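PDB 3PNR: PbICP-C from Plasmodium berghei, which probably inhibits papain-like cysteine proteases, as expected of the C-terminal inhibitor domain of a falstatin-family protein from a malaria parasite. Local coordinates for residues I100-P105 against I163-Y168. Residues are numbered along the deposited sequence; the frame is centred on the assembly and turned at random.
Sequences ISVTQP and IVYSYY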
ATOM      1  N   ILE B 100      20.478 -26.017 -13.440  1.00100.69           N
ATOM      2  CA  ILE B 100      19.620 -24.877 -13.755  1.00 94.86           C
ATOM      3  C   ILE B 100      19.918 -23.670 -12.869  1.00 89.52           C
ATOM      4  O   ILE B 100      20.452 -23.809 -11.768  1.00 85.11           O
ATOM      5  CB  ILE B 100      18.127 -25.259 -13.604  1.00 85.64           C
ATOM      6  CG1 ILE B 100      17.216 -24.171 -14.189  1.00 77.75           C
ATOM      7  CG2 ILE B 100      17.797 -25.549 -12.137  1.00 78.67           C
ATOM      8  CD1 ILE B 100      15.816 -24.671 -14.547  1.00 66.69           C
ATOM      9  N   SER B 101      19.573 -22.484 -13.357  1.00 87.66           N
ATOM     10  CA  SER B 101      19.690 -21.277 -12.545  1.00 94.38           C
ATOM     11  C   SER B 101      18.482 -20.348 -12.730  1.00 88.68           C
ATOM     12  O   SER B 101      18.104 -20.010 -13.862  1.00 79.29           O
ATOM     13  CB  SER B 101      20.996 -20.537 -12.846  1.00 96.29           C
ATOM     14  OG  SER B 101      20.884 -19.784 -14.038  1.00 98.71           O
ATOM     15  N   VAL B 102      17.874 -19.955 -11.611  1.00 81.62           N
ATOM     16  CA  VAL B 102      16.736 -19.038 -11.633  1.00 81.42           C
ATOM     17  C   VAL B 102      16.848 -17.940 -10.566  1.00 75.40           C
ATOM     18  O   VAL B 102      17.235 -18.189  -9.419  1.00 68.09           O
ATOM     19  CB  VAL B 102      15.385 -19.780 -11.502  1.00 79.28           C
ATOM     20  CG1 VAL B 102      14.265 -18.921 -12.071  1.00 77.12           C
ATOM     21  CG2 VAL B 102      15.436 -21.129 -12.220  1.00 69.63           C
ATOM     22  N   THR B 103      16.507 -16.719 -10.956  1.00 75.47           N
ATOM     23  CA  THR B 103      16.696 -15.557 -10.095  1.00 76.51           C
ATOM     24  C   THR B 103      15.417 -15.131  -9.378  1.00 71.79           C
ATOM     25  O   THR B 103      14.317 -15.315  -9.898  1.00 68.60           O
ATOM     26  CB  THR B 103      17.206 -14.371 -10.913  1.00 72.00           C
ATOM     27  OG1 THR B 103      16.337 -14.169 -12.034  1.00 70.47           O
ATOM     28  CG2 THR B 103      18.615 -14.644 -11.414  1.00 66.99           C
ATOM     29  N   GLN B 104      15.571 -14.563  -8.182  1.00 68.59           N
ATOM     30  CA  GLN B 104      14.448 -13.964  -7.464  1.00 70.85           C
ATOM     31  C   GLN B 104      13.882 -12.812  -8.284  1.00 75.05           C
ATOM     32  O   GLN B 104      14.639 -12.052  -8.891  1.00 74.59           O
ATOM     33  CB  GLN B 104      14.893 -13.449  -6.093  1.00 66.95           C
ATOM     34  CG  GLN B 104      15.106 -14.533  -5.048  1.00 66.17           C
ATOM     35  CD  GLN B 104      13.804 -15.184  -4.599  1.00 68.02           C
ATOM     36  OE1 GLN B 104      12.713 -14.663  -4.837  1.00 67.09           O
ATOM     37  NE2 GLN B 104      13.920 -16.332  -3.947  1.00 65.16           N
ATOM     38  N   PRO B 105      12.545 -12.676  -8.316  1.00 76.60           N
ATOM     39  CA  PRO B 105      11.992 -11.570  -9.107  1.00 73.69           C
ATOM     40  C   PRO B 105      12.519 -10.219  -8.620  1.00 66.94           C
ATOM     41  O   PRO B 105      12.692 -10.022  -7.416  1.00 63.55           O
ATOM     42  CB  PRO B 105      10.478 -11.692  -8.878  1.00 67.19           C
ATOM     43  CG  PRO B 105      10.263 -13.124  -8.499  1.00 62.96           C
ATOM     44  CD  PRO B 105      11.492 -13.507  -7.706  1.00 68.61           C
ATOM     45  N   ILE B 163       9.547 -25.021 -11.328  1.00 59.79           N
ATOM     46  CA  ILE B 163       9.907 -23.718 -10.775  1.00 70.62           C
ATOM     47  C   ILE B 163       8.682 -23.057 -10.153  1.00 71.74           C
ATOM     48  O   ILE B 163       7.657 -22.884 -10.817  1.00 71.05           O
ATOM     49  CB  ILE B 163      10.472 -22.796 -11.863  1.00 73.04           C
ATOM     50  CG1 ILE B 163      11.528 -23.544 -12.682  1.00 73.06           C
ATOM     51  CG2 ILE B 163      11.039 -21.531 -11.242  1.00 69.65           C
ATOM     52  CD1 ILE B 163      12.321 -22.661 -13.609  1.00 72.75           C
ATOM     53  N   VAL B 164       8.781 -22.692  -8.879  1.00 67.58           N
ATOM     54  CA  VAL B 164       7.615 -22.170  -8.162  1.00 62.47           C
ATOM     55  C   VAL B 164       7.703 -20.685  -7.792  1.00 56.05           C
ATOM     56  O   VAL B 164       8.640 -20.239  -7.131  1.00 52.21           O
ATOM     57  CB  VAL B 164       7.303 -23.004  -6.913  1.00 55.60           C
ATOM     58  CG1 VAL B 164       6.049 -22.485  -6.238  1.00 51.85           C
ATOM     59  CG2 VAL B 164       7.140 -24.464  -7.292  1.00 54.20           C
ATOM     60  N   TYR B 165       6.719 -19.925  -8.248  1.00 59.20           N
ATOM     61  CA  TYR B 165       6.607 -18.519  -7.889  1.00 61.89           C
ATOM     62  C   TYR B 165       5.303 -18.310  -7.149  1.00 62.13           C
ATOM     63  O   TYR B 165       4.318 -19.015  -7.392  1.00 59.64           O
ATOM     64  CB  TYR B 165       6.576 -17.651  -9.138  1.00 66.76           C
ATOM     65  CG  TYR B 165       7.824 -17.695  -9.978  1.00 75.17           C
ATOM     66  CD1 TYR B 165       8.940 -16.948  -9.631  1.00 77.55           C
ATOM     67  CD2 TYR B 165       7.877 -18.462 -11.137  1.00 78.46           C
ATOM     68  CE1 TYR B 165      10.081 -16.972 -10.403  1.00 80.02           C
ATOM     69  CE2 TYR B 165       9.016 -18.492 -11.921  1.00 80.33           C
ATOM     70  CZ  TYR B 165      10.116 -17.743 -11.548  1.00 80.23           C
ATOM     71  OH  TYR B 165      11.254 -17.762 -12.317  1.00 74.49           O
ATOM     72  N   SER B 166       5.271 -17.333  -6.257  1.00 58.38           N
ATOM     73  CA  SER B 166       4.000 -16.968  -5.662  1.00 46.53           C
ATOM     74  C   SER B 166       3.924 -15.496  -5.329  1.00 48.65           C
ATOM     75  O   SER B 166       4.912 -14.878  -4.938  1.00 49.84           O
ATOM     76  CB  SER B 166       3.699 -17.817  -4.430  1.00 48.70           C
ATOM     77  OG  SER B 166       2.295 -17.940  -4.255  1.00 55.43           O
ATOM     78  N   TYR B 167       2.723 -14.957  -5.513  1.00 52.60           N
ATOM     79  CA  TYR B 167       2.368 -13.594  -5.165  1.00 44.41           C
ATOM     80  C   TYR B 167       1.557 -13.727  -3.892  1.00 50.17           C
ATOM     81  O   TYR B 167       0.421 -14.210  -3.919  1.00 46.86           O
ATOM     82  CB  TYR B 167       1.501 -13.020  -6.284  1.00 53.44           C
ATOM     83  CG  TYR B 167       1.332 -11.514  -6.307  1.00 57.34           C
ATOM     84  CD1 TYR B 167       2.431 -10.668  -6.356  1.00 60.09           C
ATOM     85  CD2 TYR B 167       0.062 -10.940  -6.328  1.00 54.85           C
ATOM     86  CE1 TYR B 167       2.272  -9.288  -6.396  1.00 59.42           C
ATOM     87  CE2 TYR B 167      -0.107  -9.571  -6.373  1.00 52.38           C
ATOM     88  CZ  TYR B 167       0.999  -8.749  -6.408  1.00 59.40           C
ATOM     89  OH  TYR B 167       0.832  -7.387  -6.448  1.00 60.10           O
ATOM     90  N   TYR B 168       2.149 -13.333  -2.769  1.00 52.21           N
ATOM     91  CA  TYR B 168       1.484 -13.479  -1.479  1.00 45.28           C
ATOM     92  C   TYR B 168       1.884 -12.360  -0.518  1.00 42.44           C
ATOM     93  O   TYR B 168       2.782 -11.573  -0.811  1.00 37.25           O
ATOM     94  CB  TYR B 168       1.760 -14.871  -0.872  1.00 36.77           C
ATOM     95  CG  TYR B 168       3.152 -15.060  -0.312  1.00 40.64           C
ATOM     96  CD1 TYR B 168       4.235 -15.313  -1.154  1.00 52.04           C
ATOM     97  CD2 TYR B 168       3.390 -14.981   1.055  1.00 41.55           C
ATOM     98  CE1 TYR B 168       5.514 -15.479  -0.646  1.00 53.87           C
ATOM     99  CE2 TYR B 168       4.671 -15.136   1.576  1.00 42.96           C
ATOM    100  CZ  TYR B 168       5.730 -15.392   0.721  1.00 53.21           C
ATOM    101  OH  TYR B 168       7.006 -15.560   1.228  1.00 51.08           O
TER
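V102 and I163 meet tip to tip, V102 CG2 lying 3.7 Å from I163 CD1, in a contact made by apolar side chains and one tyrosine ring. The side chains of I100 and I163 lie at a slant to each other, and the same I163 methyl meets I100 as well, with I100 CD1 4.1 Å from I163 CD1. With CG1 anti to the backbone N (chi1 -169°) and the chain continuing extended to CD1, the side chain of I100 spends its full length in the direction of I163.

The axes of strands 100-102 and 163-168 run nearly parallel, 9° apart, but 10.2 Å from each other. That is the spacing of two packed layers rather than of paired neighbours: strand 100-107 belongs to one sheet and strand 159-168 to the other of a beta-sandwich, consistent with the immunoglobulin-like fold of chagasin-type cysteine protease inhibitors. I74 and I153, which touch both V102 and I163, extend this buried interior.

Y165 spans the gap differently. Its CA-CB bond does not aim at segment 100-105; with CG anti to the carbonyl carbon (chi1 -64°), the ring swings its far end over to it. V102 CG1 and P105 CG both approach the ring obliquely, the latter 4.2 Å from Y165 CD1. Y165 OH touches V102 CG1 and is hydrogen-bonded to S151 OG on strand 146-155, which neighbours strand 100-107, so a buried oxygen is satisfied on the far sheet.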